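Local coordinates for protein serine--tRNA ligase, cytoplasmic (Candida albicans, PDB 3QO8) that attaches serine to tRNA(Ser) in two steps, first activating the amino acid with ATP as Ser-AMP and then passing it to the acceptor end of the tRNA, at residues M1-F7 / I105-I111; H52-L56 / L83-K87; Y183-L187 / I435-P439; P333-I339 / K351-W357. All blocks are in the same frame, centred on the assembly; numbering follows the deposited sequence.

Interaction 1. Residues M1-F7 / I105-I111; sequences MLDINAF and INQVGNI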
loop_
_atom_site.group_PDB
_atom_site.type_symbol
_atom_site.label_atom_id
_atom_site.label_comp_id
_atom_site.label_asym_id
_atom_site.label_seq_id
_atom_site.Cartn_x
_atom_site.Cartn_y
_atom_site.Cartn_z
ATOM N N MET A 1 -12.282 17.144 18.145
ATOM C CA MET A 1 -12.039 18.296 19.000
ATOM C C MET A 1 -12.977 18.256 20.199
ATOM O O MET A 1 -13.879 17.421 20.265
ATOM C CB MET A 1 -12.257 19.593 18.223
ATOM C CG MET A 1 -13.716 19.925 18.019
ATOM S SD MET A 1 -14.052 20.552 16.369
ATOM C CE MET A 1 -12.784 21.808 16.244
ATOM N N LEU A 2 -12.742 19.145 21.156
ATOM C CA LEU A 2 -13.608 19.271 22.314
ATOM C C LEU A 2 -14.890 19.990 21.921
ATOM O O LEU A 2 -14.919 20.715 20.935
ATOM C CB LEU A 2 -12.900 20.076 23.410
ATOM C CG LEU A 2 -11.567 19.520 23.920
ATOM C CD1 LEU A 2 -10.966 20.473 24.964
ATOM C CD2 LEU A 2 -11.770 18.134 24.513
ATOM N N ASP A 3 -15.944 19.786 22.704
ATOM C CA ASP A 3 -17.190 20.507 22.505
ATOM C C ASP A 3 -16.989 21.997 22.749
ATOM O O ASP A 3 -16.255 22.395 23.656
ATOM C CB ASP A 3 -18.254 19.973 23.440
ATOM N N ILE A 4 -17.646 22.816 21.937
ATOM C CA ILE A 4 -17.663 24.257 22.145
ATOM C C ILE A 4 -18.039 24.587 23.598
ATOM O O ILE A 4 -17.386 25.397 24.256
ATOM C CB ILE A 4 -18.665 24.922 21.185
ATOM C CG1 ILE A 4 -18.743 26.429 21.426
ATOM C CG2 ILE A 4 -20.038 24.276 21.323
ATOM C CD1 ILE A 4 -17.512 27.174 20.978
ATOM N N ASN A 5 -19.077 23.929 24.104
ATOM C CA ASN A 5 -19.600 24.240 25.428
ATOM C C ASN A 5 -18.606 23.966 26.553
ATOM O O ASN A 5 -18.727 24.523 27.649
ATOM C CB ASN A 5 -20.937 23.526 25.666
ATOM C CG ASN A 5 -22.078 24.172 24.910
ATOM O OD1 ASN A 5 -21.913 25.230 24.310
ATOM N ND2 ASN A 5 -23.247 23.540 24.935
ATOM N N ALA A 6 -17.608 23.127 26.280
ATOM C CA ALA A 6 -16.573 22.852 27.274
ATOM C C ALA A 6 -15.812 24.116 27.671
ATOM O O ALA A 6 -15.281 24.204 28.776
ATOM C CB ALA A 6 -15.605 21.786 26.763
ATOM N N PHE A 7 -15.748 25.085 26.766
ATOM C CA PHE A 7 -15.007 26.327 27.012
ATOM C C PHE A 7 -15.862 27.377 27.723
ATOM O O PHE A 7 -15.366 28.428 28.108
ATOM C CB PHE A 7 -14.501 26.919 25.687
ATOM C CG PHE A 7 -13.534 26.028 24.952
ATOM C CD1 PHE A 7 -12.167 26.255 25.027
ATOM C CD2 PHE A 7 -13.995 24.964 24.189
ATOM C CE1 PHE A 7 -11.270 25.434 24.363
ATOM C CE2 PHE A 7 -13.110 24.137 23.520
ATOM C CZ PHE A 7 -11.740 24.373 23.608
ATOM N N ILE A 105 -10.526 25.985 18.104
ATOM C CA ILE A 105 -10.900 24.845 18.925
ATOM C C ILE A 105 -10.198 23.583 18.440
ATOM O O ILE A 105 -9.790 22.733 19.238
ATOM C CB ILE A 105 -12.410 24.644 18.941
ATOM C CG1 ILE A 105 -13.069 25.797 19.714
ATOM C CG2 ILE A 105 -12.761 23.289 19.537
ATOM C CD1 ILE A 105 -14.564 25.841 19.582
ATOM N N ASN A 106 -10.024 23.488 17.128
ATOM C CA ASN A 106 -9.352 22.345 16.530
ATOM C C ASN A 106 -7.904 22.184 16.986
ATOM O O ASN A 106 -7.363 21.081 16.972
ATOM C CB ASN A 106 -9.416 22.427 15.003
ATOM C CG ASN A 106 -8.743 21.256 14.337
ATOM O OD1 ASN A 106 -9.225 20.125 14.413
ATOM N ND2 ASN A 106 -7.620 21.516 13.674
ATOM N N GLN A 107 -7.285 23.285 17.387
ATOM C CA GLN A 107 -5.905 23.258 17.856
ATOM C C GLN A 107 -5.759 22.731 19.293
ATOM O O GLN A 107 -4.673 22.317 19.693
ATOM C CB GLN A 107 -5.287 24.651 17.765
ATOM C CG GLN A 107 -5.270 25.246 16.379
ATOM C CD GLN A 107 -4.591 26.593 16.359
ATOM O OE1 GLN A 107 -3.483 26.747 16.875
ATOM N NE2 GLN A 107 -5.255 27.584 15.779
ATOM N N VAL A 108 -6.846 22.740 20.059
ATOM C CA VAL A 108 -6.791 22.338 21.461
ATOM C C VAL A 108 -6.832 20.816 21.616
ATOM O O VAL A 108 -7.751 20.151 21.129
ATOM C CB VAL A 108 -7.939 22.967 22.274
ATOM C CG1 VAL A 108 -7.860 22.539 23.742
ATOM C CG2 VAL A 108 -7.905 24.489 22.151
ATOM N N GLY A 109 -5.832 20.271 22.299
ATOM C CA GLY A 109 -5.773 18.846 22.561
ATOM C C GLY A 109 -6.854 18.379 23.515
ATOM O O GLY A 109 -7.446 19.171 24.246
ATOM N N ASN A 110 -7.126 17.081 23.490
ATOM C CA ASN A 110 -8.101 16.474 24.382
ATOM C C ASN A 110 -7.690 16.712 25.849
ATOM O O ASN A 110 -6.505 16.912 26.147
ATOM C CB ASN A 110 -8.179 14.975 24.087
ATOM C CG ASN A 110 -9.475 14.356 24.555
ATOM O OD1 ASN A 110 -10.315 15.028 25.138
ATOM N ND2 ASN A 110 -9.652 13.067 24.278
ATOM N N ILE A 111 -8.660 16.695 26.759
ATOM C CA ILE A 111 -8.359 16.883 28.182
ATOM C C ILE A 111 -7.536 15.727 28.717
ATOM O O ILE A 111 -7.987 14.580 28.720
ATOM C CB ILE A 111 -9.632 16.977 29.039
ATOM C CG1 ILE A 111 -10.546 18.088 28.523
ATOM C CG2 ILE A 111 -9.269 17.187 30.518
ATOM C CD1 ILE A 111 -9.816 19.348 28.224
HETATM O O HOH W 1 -10.111 17.656 16.287
HETATM O O HOH W 2 -10.383 20.903 20.847
#
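Met1 and Leu2 run past the C-terminal end of helix 74-107, with the CA atoms of Met1 and Asn106 5.5 Å apart and Leu2 level with Asn110. No direct hydrogen bond joins the two segments. Ile105 takes the largest share of the contact. Its CG2 branch lies anti to the backbone N and reaches Met1 CE at 3.6 Å. Its other branch ends at Ile4, with the CD1 atoms of Ile4 and Ile105 3.5 Å apart. The Met1 chain bends at chi2 and chi3, and this folds the methyl CE back over the Asn106 backbone. Leu2 splits its two methyls. CD1 meets Ile111 CD1 at 3.6 Å, and CD2 touches Asn110 OD1. The Phe7 ring receives Val108 CG2 at its edge, 4.1 Å from CZ. Ile18 and Ile35, from helices 15-25 and 30-65, add to this apolar cluster. Two waters supply polar links. One accepts from Met1 N and donates to Asn106 OD1. The other accepts from Leu2 N at 3.0 Å and donates to the carbonyls of Ile105 and Val108. Val108 O also takes a bond from Tyr376. Asn110 ND2 is hydrogen-bonded to Thr374 and to the Ala347 carbonyl. Apolar side chains thus hold the N-terminus against the helix end, while the two waters bridge polar groups across the contact.

Interaction 2. Residues H52-L56 / L83-K87; sequences HNKKL and LSNEK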
loop_
_atom_site.group_PDB
_atom_site.type_symbol
_atom_site.label_atom_id
_atom_site.label_comp_id
_atom_site.label_asym_id
_atom_site.label_seq_id
_atom_site.Cartn_x
_atom_site.Cartn_y
_atom_site.Cartn_z
ATOM N N HIS A 52 -32.075 41.678 13.036
ATOM C CA HIS A 52 -32.275 42.161 11.670
ATOM C C HIS A 52 -33.407 41.391 10.999
ATOM O O HIS A 52 -34.201 41.968 10.263
ATOM C CB HIS A 52 -30.978 42.078 10.854
ATOM C CG HIS A 52 -30.082 43.270 11.024
ATOM N ND1 HIS A 52 -29.439 43.557 12.210
ATOM C CD2 HIS A 52 -29.732 44.254 10.159
ATOM C CE1 HIS A 52 -28.729 44.664 12.067
ATOM N NE2 HIS A 52 -28.887 45.103 10.831
ATOM N N ASN A 53 -33.483 40.089 11.258
ATOM C CA ASN A 53 -34.601 39.299 10.754
ATOM C C ASN A 53 -35.925 39.802 11.309
ATOM O O ASN A 53 -36.897 39.954 10.570
ATOM C CB ASN A 53 -34.421 37.814 11.065
ATOM C CG ASN A 53 -33.418 37.149 10.149
ATOM O OD1 ASN A 53 -33.080 37.679 9.092
ATOM N ND2 ASN A 53 -32.939 35.980 10.546
ATOM N N LYS A 54 -35.957 40.071 12.612
ATOM C CA LYS A 54 -37.161 40.606 13.232
ATOM C C LYS A 54 -37.559 41.954 12.609
ATOM O O LYS A 54 -38.720 42.152 12.244
ATOM C CB LYS A 54 -36.999 40.709 14.753
ATOM C CG LYS A 54 -36.864 39.355 15.451
ATOM C CD LYS A 54 -36.965 39.480 16.970
ATOM C CE LYS A 54 -35.676 40.010 17.598
ATOM N NZ LYS A 54 -34.696 38.931 17.950
ATOM N N LYS A 55 -36.597 42.867 12.475
ATOM C CA LYS A 55 -36.866 44.164 11.847
ATOM C C LYS A 55 -37.314 44.002 10.394
ATOM O O LYS A 55 -38.281 44.633 9.961
ATOM C CB LYS A 55 -35.645 45.087 11.914
ATOM C CG LYS A 55 -35.348 45.657 13.297
ATOM C CD LYS A 55 -34.253 46.722 13.222
ATOM C CE LYS A 55 -33.913 47.303 14.590
ATOM N NZ LYS A 55 -33.242 46.300 15.471
ATOM N N LEU A 56 -36.606 43.168 9.639
ATOM C CA LEU A 56 -36.965 42.926 8.241
ATOM C C LEU A 56 -38.386 42.390 8.097
ATOM O O LEU A 56 -39.154 42.873 7.266
ATOM C CB LEU A 56 -35.974 41.978 7.574
ATOM C CG LEU A 56 -34.616 42.573 7.199
ATOM C CD1 LEU A 56 -33.619 41.468 6.877
ATOM C CD2 LEU A 56 -34.757 43.528 6.031
ATOM N N LEU A 83 -31.535 47.656 5.993
ATOM C CA LEU A 83 -31.476 46.498 6.880
ATOM C C LEU A 83 -30.902 45.293 6.146
ATOM O O LEU A 83 -30.123 44.526 6.705
ATOM C CB LEU A 83 -32.865 46.172 7.434
ATOM C CG LEU A 83 -33.419 47.123 8.493
ATOM C CD1 LEU A 83 -34.899 46.880 8.703
ATOM C CD2 LEU A 83 -32.652 46.960 9.803
ATOM N N SER A 84 -31.285 45.136 4.884
ATOM C CA SER A 84 -30.803 44.019 4.085
ATOM C C SER A 84 -29.299 44.100 3.842
ATOM O O SER A 84 -28.590 43.105 3.977
ATOM C CB SER A 84 -31.546 43.942 2.753
ATOM O OG SER A 84 -30.957 42.947 1.946
ATOM N N ASN A 85 -28.809 45.285 3.490
ATOM C CA ASN A 85 -27.372 45.471 3.304
ATOM C C ASN A 85 -26.577 45.196 4.578
ATOM O O ASN A 85 -25.496 44.605 4.530
ATOM C CB ASN A 85 -27.070 46.863 2.755
ATOM C CG ASN A 85 -27.482 47.006 1.304
ATOM O OD1 ASN A 85 -27.439 46.039 0.545
ATOM N ND2 ASN A 85 -27.901 48.209 0.912
ATOM N N GLU A 86 -27.121 45.613 5.717
ATOM C CA GLU A 86 -26.488 45.331 7.010
ATOM C C GLU A 86 -26.481 43.833 7.288
ATOM O O GLU A 86 -25.481 43.280 7.747
ATOM C CB GLU A 86 -27.211 46.067 8.135
ATOM C CG GLU A 86 -27.005 47.567 8.109
ATOM C CD GLU A 86 -27.906 48.290 9.082
ATOM O OE1 GLU A 86 -28.646 47.605 9.820
ATOM O OE2 GLU A 86 -27.879 49.538 9.107
ATOM N N LYS A 87 -27.604 43.179 7.009
ATOM C CA LYS A 87 -27.722 41.740 7.208
ATOM C C LYS A 87 -26.691 40.985 6.379
ATOM O O LYS A 87 -26.062 40.047 6.874
ATOM C CB LYS A 87 -29.132 41.257 6.870
ATOM C CG LYS A 87 -29.324 39.750 6.984
ATOM C CD LYS A 87 -30.719 39.351 6.514
ATOM C CE LYS A 87 -30.903 37.844 6.538
ATOM N NZ LYS A 87 -32.325 37.475 6.294
#
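His52 and Glu86 form the first of two polar links between antiparallel helices. The axes of the short segments approach to 10.1 Å, with 159° between their directions. His52 NE2 donates to Glu86 OE1 at 2.7 Å. The bond uses the anti lone pair of the carboxylate oxygen, and the ring and carboxylate planes stand 68° apart. His52 ND1 bonds to the Asp48 carbonyl one turn earlier, so both ring nitrogens are engaged and the ring rotation is fixed. Glu86 OE2 has a salt bridge to Lys82. The second link is Lys87 NZ to Asn53 OD1, 2.9 Å. The lysine chain is extended throughout and runs roughly perpendicular to the asparagine side chain.

Apolar contacts fill the space between these links. Leu56 and Leu83 lie alongside each other, pointing opposite ways, with Leu56 CD2 3.5 Å from Leu83 CB. Leu56 CD1 rests on the aliphatic Lys87 CD at 3.6 Å. Lys55 lends its CB to Leu83 CD1, while its amine turns off elsewhere. Leucines inside and polar pairs alongside are typical of a two-helix antiparallel coiled coil. Here it is the long helical arm of seryl-tRNA synthetases, the N-terminal extension involved in tRNA binding.

Interaction 3. Residues Y183-L187 / I435-P439; sequences YGVFL and IPGEP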
loop_
_atom_site.group_PDB
_atom_site.type_symbol
_atom_site.label_atom_id
_atom_site.label_comp_id
_atom_site.label_asym_id
_atom_site.label_seq_id
_atom_site.Cartn_x
_atom_site.Cartn_y
_atom_site.Cartn_z
ATOM N N TYR A 183 11.610 -17.017 4.890
ATOM C CA TYR A 183 10.951 -17.026 6.191
ATOM C C TYR A 183 10.635 -15.632 6.727
ATOM O O TYR A 183 9.843 -15.490 7.661
ATOM C CB TYR A 183 11.736 -17.858 7.216
ATOM C CG TYR A 183 11.631 -19.339 6.954
ATOM C CD1 TYR A 183 12.706 -20.053 6.435
ATOM C CD2 TYR A 183 10.446 -20.020 7.195
ATOM C CE1 TYR A 183 12.603 -21.415 6.180
ATOM C CE2 TYR A 183 10.329 -21.374 6.935
ATOM C CZ TYR A 183 11.411 -22.064 6.435
ATOM O OH TYR A 183 11.297 -23.409 6.186
ATOM N N GLY A 184 11.266 -14.613 6.154
ATOM C CA GLY A 184 10.891 -13.245 6.447
ATOM C C GLY A 184 9.440 -13.017 6.064
ATOM O O GLY A 184 8.681 -12.423 6.827
ATOM N N VAL A 185 9.054 -13.498 4.881
ATOM C CA VAL A 185 7.669 -13.388 4.422
ATOM C C VAL A 185 6.770 -14.240 5.305
ATOM O O VAL A 185 5.728 -13.775 5.747
ATOM C CB VAL A 185 7.496 -13.843 2.953
ATOM C CG1 VAL A 185 6.008 -13.705 2.516
ATOM C CG2 VAL A 185 8.424 -13.048 2.003
ATOM N N PHE A 186 7.176 -15.484 5.567
ATOM C CA PHE A 186 6.340 -16.410 6.341
ATOM C C PHE A 186 6.099 -15.925 7.780
ATOM O O PHE A 186 5.002 -16.069 8.326
ATOM C CB PHE A 186 6.945 -17.814 6.360
ATOM C CG PHE A 186 6.823 -18.558 5.047
ATOM C CD1 PHE A 186 5.702 -18.418 4.251
ATOM C CD2 PHE A 186 7.838 -19.407 4.622
ATOM C CE1 PHE A 186 5.580 -19.118 3.051
ATOM C CE2 PHE A 186 7.727 -20.113 3.414
ATOM C CZ PHE A 186 6.604 -19.961 2.633
ATOM N N LEU A 187 7.121 -15.338 8.393
ATOM C CA LEU A 187 6.961 -14.822 9.751
ATOM C C LEU A 187 6.021 -13.622 9.777
ATOM O O LEU A 187 5.232 -13.468 10.700
ATOM C CB LEU A 187 8.312 -14.418 10.351
ATOM C CG LEU A 187 9.142 -15.574 10.914
ATOM C CD1 LEU A 187 10.597 -15.171 11.082
ATOM C CD2 LEU A 187 8.540 -16.073 12.222
ATOM N N ILE A 435 3.015 -21.346 9.541
ATOM C CA ILE A 435 4.147 -21.396 8.628
ATOM C C ILE A 435 4.205 -22.773 7.968
ATOM O O ILE A 435 4.119 -23.796 8.650
ATOM C CB ILE A 435 5.457 -21.118 9.385
ATOM C CG1 ILE A 435 5.430 -19.696 9.977
ATOM C CG2 ILE A 435 6.678 -21.337 8.477
ATOM C CD1 ILE A 435 6.617 -19.418 10.945
ATOM N N PRO A 436 4.337 -22.804 6.638
ATOM C CA PRO A 436 4.410 -24.089 5.927
ATOM C C PRO A 436 5.522 -24.970 6.498
ATOM O O PRO A 436 6.651 -24.519 6.659
ATOM C CB PRO A 436 4.746 -23.675 4.491
ATOM C CG PRO A 436 4.205 -22.274 4.367
ATOM C CD PRO A 436 4.447 -21.652 5.725
ATOM N N GLY A 437 5.196 -26.219 6.799
ATOM C CA GLY A 437 6.154 -27.130 7.387
ATOM C C GLY A 437 6.178 -27.057 8.901
ATOM O O GLY A 437 6.817 -27.879 9.556
ATOM N N GLU A 438 5.475 -26.076 9.459
ATOM C CA GLU A 438 5.492 -25.842 10.900
ATOM C C GLU A 438 6.894 -26.071 11.480
ATOM O O GLU A 438 7.074 -26.873 12.391
ATOM C CB GLU A 438 4.470 -26.740 11.602
ATOM C CG GLU A 438 3.068 -26.629 11.014
ATOM C CD GLU A 438 2.027 -27.414 11.794
ATOM O OE1 GLU A 438 2.384 -28.032 12.818
ATOM O OE2 GLU A 438 0.850 -27.407 11.381
ATOM N N PRO A 439 7.895 -25.354 10.954
ATOM C CA PRO A 439 9.252 -25.537 11.479
ATOM C C PRO A 439 9.347 -25.105 12.943
ATOM O O PRO A 439 8.669 -24.169 13.351
ATOM C CB PRO A 439 10.095 -24.608 10.599
ATOM C CG PRO A 439 9.131 -23.556 10.119
ATOM C CD PRO A 439 7.824 -24.297 9.931
HETATM O O HOH W 3 9.324 -25.190 6.602
#
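Phe186 and Pro436 meet in a CH-pi interaction. Pro436 CD sits over the ring centre, 3.8 Å from the centroid of the Phe186 ring and only 12° off its normal. Pro436 CG lies over the same face, nearer the rim, 3.7 Å from Phe186 CE1.

The other direct contacts are apolar. Ile435 spreads its branches over the first turn of helix 183-200. With chi1 at -63°, CG2 is the branch anti to the backbone N, and it points between two aromatic side chains. It meets the edge of the Tyr183 ring in its plane, 4.0 Å from CE2, and also touches Phe186 CB at 4.1 Å. CD1, on the other branch, meets Leu187 CD2 at 4.1 Å. Pro439 CG approaches Tyr183 CE2 obliquely. Tyr183 CD2 lies in plane at the edge of the Phe186 ring, so the two aromatic rings of the helix also brace each other.

The polar link runs through water. One molecule lies 2.7 Å from Tyr183 OH and donates to Pro436 O at 2.8 Å. No direct hydrogen bond crosses between the segments.

Within 435-439, the bond from Glu438 N to Ile435 O, 2.8 Å long, closes a type II beta turn with Pro436 and Gly437 at its corners. The positive phi of Gly437 suits that place. Phe186 also packs on Pro206 of the second subunit, and Pro436 on Ser197 of that subunit. A proline-glycine type II turn is thus set against the start of a helix where both pack on the second subunit of the homodimer.

Interaction 4. Residues P333-I339 / K351-W357; sequences PYRVVGI and KYDLEAW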
loop_
_atom_site.group_PDB
_atom_site.type_symbol
_atom_site.label_atom_id
_atom_site.label_comp_id
_atom_site.label_asym_id
_atom_site.label_seq_id
_atom_site.Cartn_x
_atom_site.Cartn_y
_atom_site.Cartn_z
ATOM N N PRO A 333 9.714 -10.545 26.773
ATOM C CA PRO A 333 9.677 -9.731 27.998
ATOM C C PRO A 333 9.277 -8.314 27.631
ATOM O O PRO A 333 9.650 -7.863 26.555
ATOM C CB PRO A 333 11.140 -9.730 28.491
ATOM C CG PRO A 333 11.860 -10.754 27.674
ATOM C CD PRO A 333 11.091 -10.899 26.381
ATOM N N TYR A 334 8.542 -7.619 28.495
ATOM C CA TYR A 334 8.138 -6.255 28.179
ATOM C C TYR A 334 7.882 -5.458 29.441
ATOM O O TYR A 334 7.853 -6.012 30.534
ATOM C CB TYR A 334 6.876 -6.243 27.292
ATOM C CG TYR A 334 5.675 -6.869 27.976
ATOM C CD1 TYR A 334 4.915 -6.147 28.885
ATOM C CD2 TYR A 334 5.313 -8.190 27.719
ATOM C CE1 TYR A 334 3.820 -6.734 29.543
ATOM C CE2 TYR A 334 4.221 -8.781 28.362
ATOM C CZ TYR A 334 3.491 -8.048 29.278
ATOM O OH TYR A 334 2.422 -8.627 29.913
ATOM N N ARG A 335 7.704 -4.153 29.280
ATOM C CA ARG A 335 7.141 -3.327 30.333
ATOM C C ARG A 335 6.027 -2.475 29.739
ATOM O O ARG A 335 6.044 -2.172 28.549
ATOM C CB ARG A 335 8.208 -2.424 30.959
ATOM C CG ARG A 335 8.872 -1.462 29.983
ATOM C CD ARG A 335 9.865 -0.530 30.714
ATOM N NE ARG A 335 10.384 0.514 29.830
ATOM C CZ ARG A 335 11.476 1.242 30.075
ATOM N NH1 ARG A 335 12.177 1.047 31.182
ATOM N NH2 ARG A 335 11.867 2.174 29.210
ATOM N N VAL A 336 5.058 -2.114 30.568
ATOM C CA VAL A 336 4.002 -1.173 30.176
ATOM C C VAL A 336 4.248 0.152 30.892
ATOM O O VAL A 336 4.450 0.186 32.122
ATOM C CB VAL A 336 2.621 -1.718 30.557
ATOM C CG1 VAL A 336 1.514 -0.707 30.202
ATOM C CG2 VAL A 336 2.368 -3.050 29.845
ATOM N N VAL A 337 4.250 1.238 30.130
ATOM C CA VAL A 337 4.539 2.554 30.691
ATOM C C VAL A 337 3.443 3.564 30.406
ATOM O O VAL A 337 2.883 3.598 29.310
ATOM C CB VAL A 337 5.903 3.108 30.190
ATOM C CG1 VAL A 337 7.041 2.173 30.607
ATOM C CG2 VAL A 337 5.901 3.282 28.679
ATOM N N GLY A 338 3.148 4.395 31.398
ATOM C CA GLY A 338 2.175 5.458 31.250
ATOM C C GLY A 338 2.862 6.696 30.710
ATOM O O GLY A 338 3.664 7.323 31.398
ATOM N N ILE A 339 2.537 7.050 29.472
ATOM C CA ILE A 339 3.208 8.143 28.775
ATOM C C ILE A 339 2.908 9.513 29.399
ATOM O O ILE A 339 1.749 9.831 29.694
ATOM C CB ILE A 339 2.820 8.145 27.262
ATOM C CG1 ILE A 339 3.180 6.806 26.618
ATOM C CG2 ILE A 339 3.507 9.288 26.527
ATOM C CD1 ILE A 339 4.688 6.467 26.683
ATOM N N LYS A 351 -2.491 7.497 27.458
ATOM C CA LYS A 351 -1.817 6.523 26.609
ATOM C C LYS A 351 -0.846 5.629 27.387
ATOM O O LYS A 351 -0.085 6.112 28.226
ATOM C CB LYS A 351 -1.069 7.240 25.490
ATOM C CG LYS A 351 -0.392 6.311 24.500
ATOM C CD LYS A 351 0.042 7.089 23.283
ATOM C CE LYS A 351 1.523 7.352 23.316
ATOM N NZ LYS A 351 1.920 8.279 22.232
ATOM N N TYR A 352 -0.891 4.328 27.109
ATOM C CA TYR A 352 0.085 3.369 27.633
ATOM C C TYR A 352 0.861 2.828 26.462
ATOM O O TYR A 352 0.271 2.503 25.435
ATOM C CB TYR A 352 -0.596 2.167 28.288
ATOM C CG TYR A 352 -1.034 2.326 29.730
ATOM C CD1 TYR A 352 -0.936 3.539 30.394
ATOM C CD2 TYR A 352 -1.550 1.239 30.427
ATOM C CE1 TYR A 352 -1.351 3.661 31.707
ATOM C CE2 TYR A 352 -1.966 1.353 31.727
ATOM C CZ TYR A 352 -1.864 2.558 32.366
ATOM O OH TYR A 352 -2.283 2.643 33.673
ATOM N N ASP A 353 2.173 2.689 26.616
ATOM C CA ASP A 353 2.951 1.982 25.613
ATOM C C ASP A 353 3.409 0.653 26.208
ATOM O O ASP A 353 3.712 0.560 27.407
ATOM C CB ASP A 353 4.183 2.792 25.186
ATOM C CG ASP A 353 3.848 3.924 24.222
ATOM O OD1 ASP A 353 2.648 4.187 23.964
ATOM O OD2 ASP A 353 4.801 4.568 23.735
ATOM N N LEU A 354 3.426 -0.384 25.381
ATOM C CA LEU A 354 4.087 -1.618 25.753
ATOM C C LEU A 354 5.413 -1.560 25.015
ATOM O O LEU A 354 5.455 -1.374 23.798
ATOM C CB LEU A 354 3.269 -2.858 25.354
ATOM C CG LEU A 354 3.854 -4.215 25.783
ATOM C CD1 LEU A 354 2.763 -5.239 26.063
ATOM C CD2 LEU A 354 4.843 -4.754 24.758
ATOM N N GLU A 355 6.491 -1.668 25.774
ATOM C CA GLU A 355 7.843 -1.640 25.239
ATOM C C GLU A 355 8.483 -2.982 25.548
ATOM O O GLU A 355 8.568 -3.389 26.713
ATOM C CB GLU A 355 8.655 -0.514 25.897
ATOM C CG GLU A 355 7.992 0.874 25.855
ATOM C CD GLU A 355 8.844 1.921 26.562
ATOM O OE1 GLU A 355 9.538 1.557 27.535
ATOM O OE2 GLU A 355 8.842 3.091 26.138
ATOM N N ALA A 356 8.923 -3.675 24.505
ATOM C CA ALA A 356 9.429 -5.030 24.663
ATOM C C ALA A 356 10.942 -4.983 24.798
ATOM O O ALA A 356 11.589 -4.071 24.291
ATOM C CB ALA A 356 9.044 -5.893 23.462
ATOM N N TRP A 357 11.495 -5.979 25.480
ATOM C CA TRP A 357 12.930 -6.049 25.683
ATOM C C TRP A 357 13.647 -6.534 24.430
ATOM O O TRP A 357 13.331 -7.592 23.898
ATOM C CB TRP A 357 13.247 -6.978 26.861
ATOM C CG TRP A 357 14.720 -7.085 27.191
ATOM C CD1 TRP A 357 15.531 -8.180 27.024
ATOM C CD2 TRP A 357 15.547 -6.057 27.756
ATOM N NE1 TRP A 357 16.817 -7.889 27.459
ATOM C CE2 TRP A 357 16.846 -6.595 27.911
ATOM C CE3 TRP A 357 15.313 -4.734 28.156
ATOM C CZ2 TRP A 357 17.903 -5.851 28.439
ATOM C CZ3 TRP A 357 16.360 -4.003 28.687
ATOM C CH2 TRP A 357 17.640 -4.563 28.827
HETATM O O HOH W 4 -0.558 8.475 29.549
#
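Arg335 and Glu355 form a salt bridge on one face of an antiparallel hairpin. Arg335 NE and NH2 both donate to Glu355 OE1, at 2.7 and 2.9 Å. The oxygen lies in the guanidinium plane, and the carboxylate is turned 30° from it. Arg335 CG lies between its backbone N and carbonyl carbon (chi1 60°), which carries the chain across to the glutamate. Val337 CG2 packs against the Glu355 carboxyl carbon on the same face. Further along, Ile339 CD1 lies 3.5 Å from Asp353 OD2, while Asp353 OD1 bonds to Ser369.

On the other face, Leu354 CD1 sits over the Tyr334 ring, 3.9 Å from its centroid, in a CH-pi contact. Val336 CG1 reaches Tyr352 CD2 at 3.6 Å. The Tyr334 hydroxyl is held by Gln328 and Glu324 of helix 312-329.

Backbone bonds hold the register. Arg335 and Glu355 bond both ways, as do Val337 and Asp353. Trp357 N to Pro333 O, 2.8 Å, and Ile339 N to Lys351 O extend the ladder. Backbone and side-chain bonds together tie up this hairpin of the class II core sheet, with Asp353 as a probable second-shell support: its partner Ser369 is a magnesium ligand.

Overall arrangement
Interactions 1 and 2 share helix 74-107, and interaction 2 is nested in the loop closed by interaction 1. Their centres are 33 Å apart: interaction 2 lies out along the helical arm, interaction 1 where the arm meets the catalytic core. Gly109 of interaction 1 is about 7 Å from a magnesium ion. Interaction 4 lies in that core and is closest to the active site, with the Lys351 side chain about 4 Å from a magnesium ion and about 6 Å from the bound seryl-sulfamoyl adenosine. Interaction 3 encloses interaction 4 along the chain, and its Leu187 side chain is about 11 Å from the bound analogue. Interactions 2 and 3 are 74 Å apart between centres.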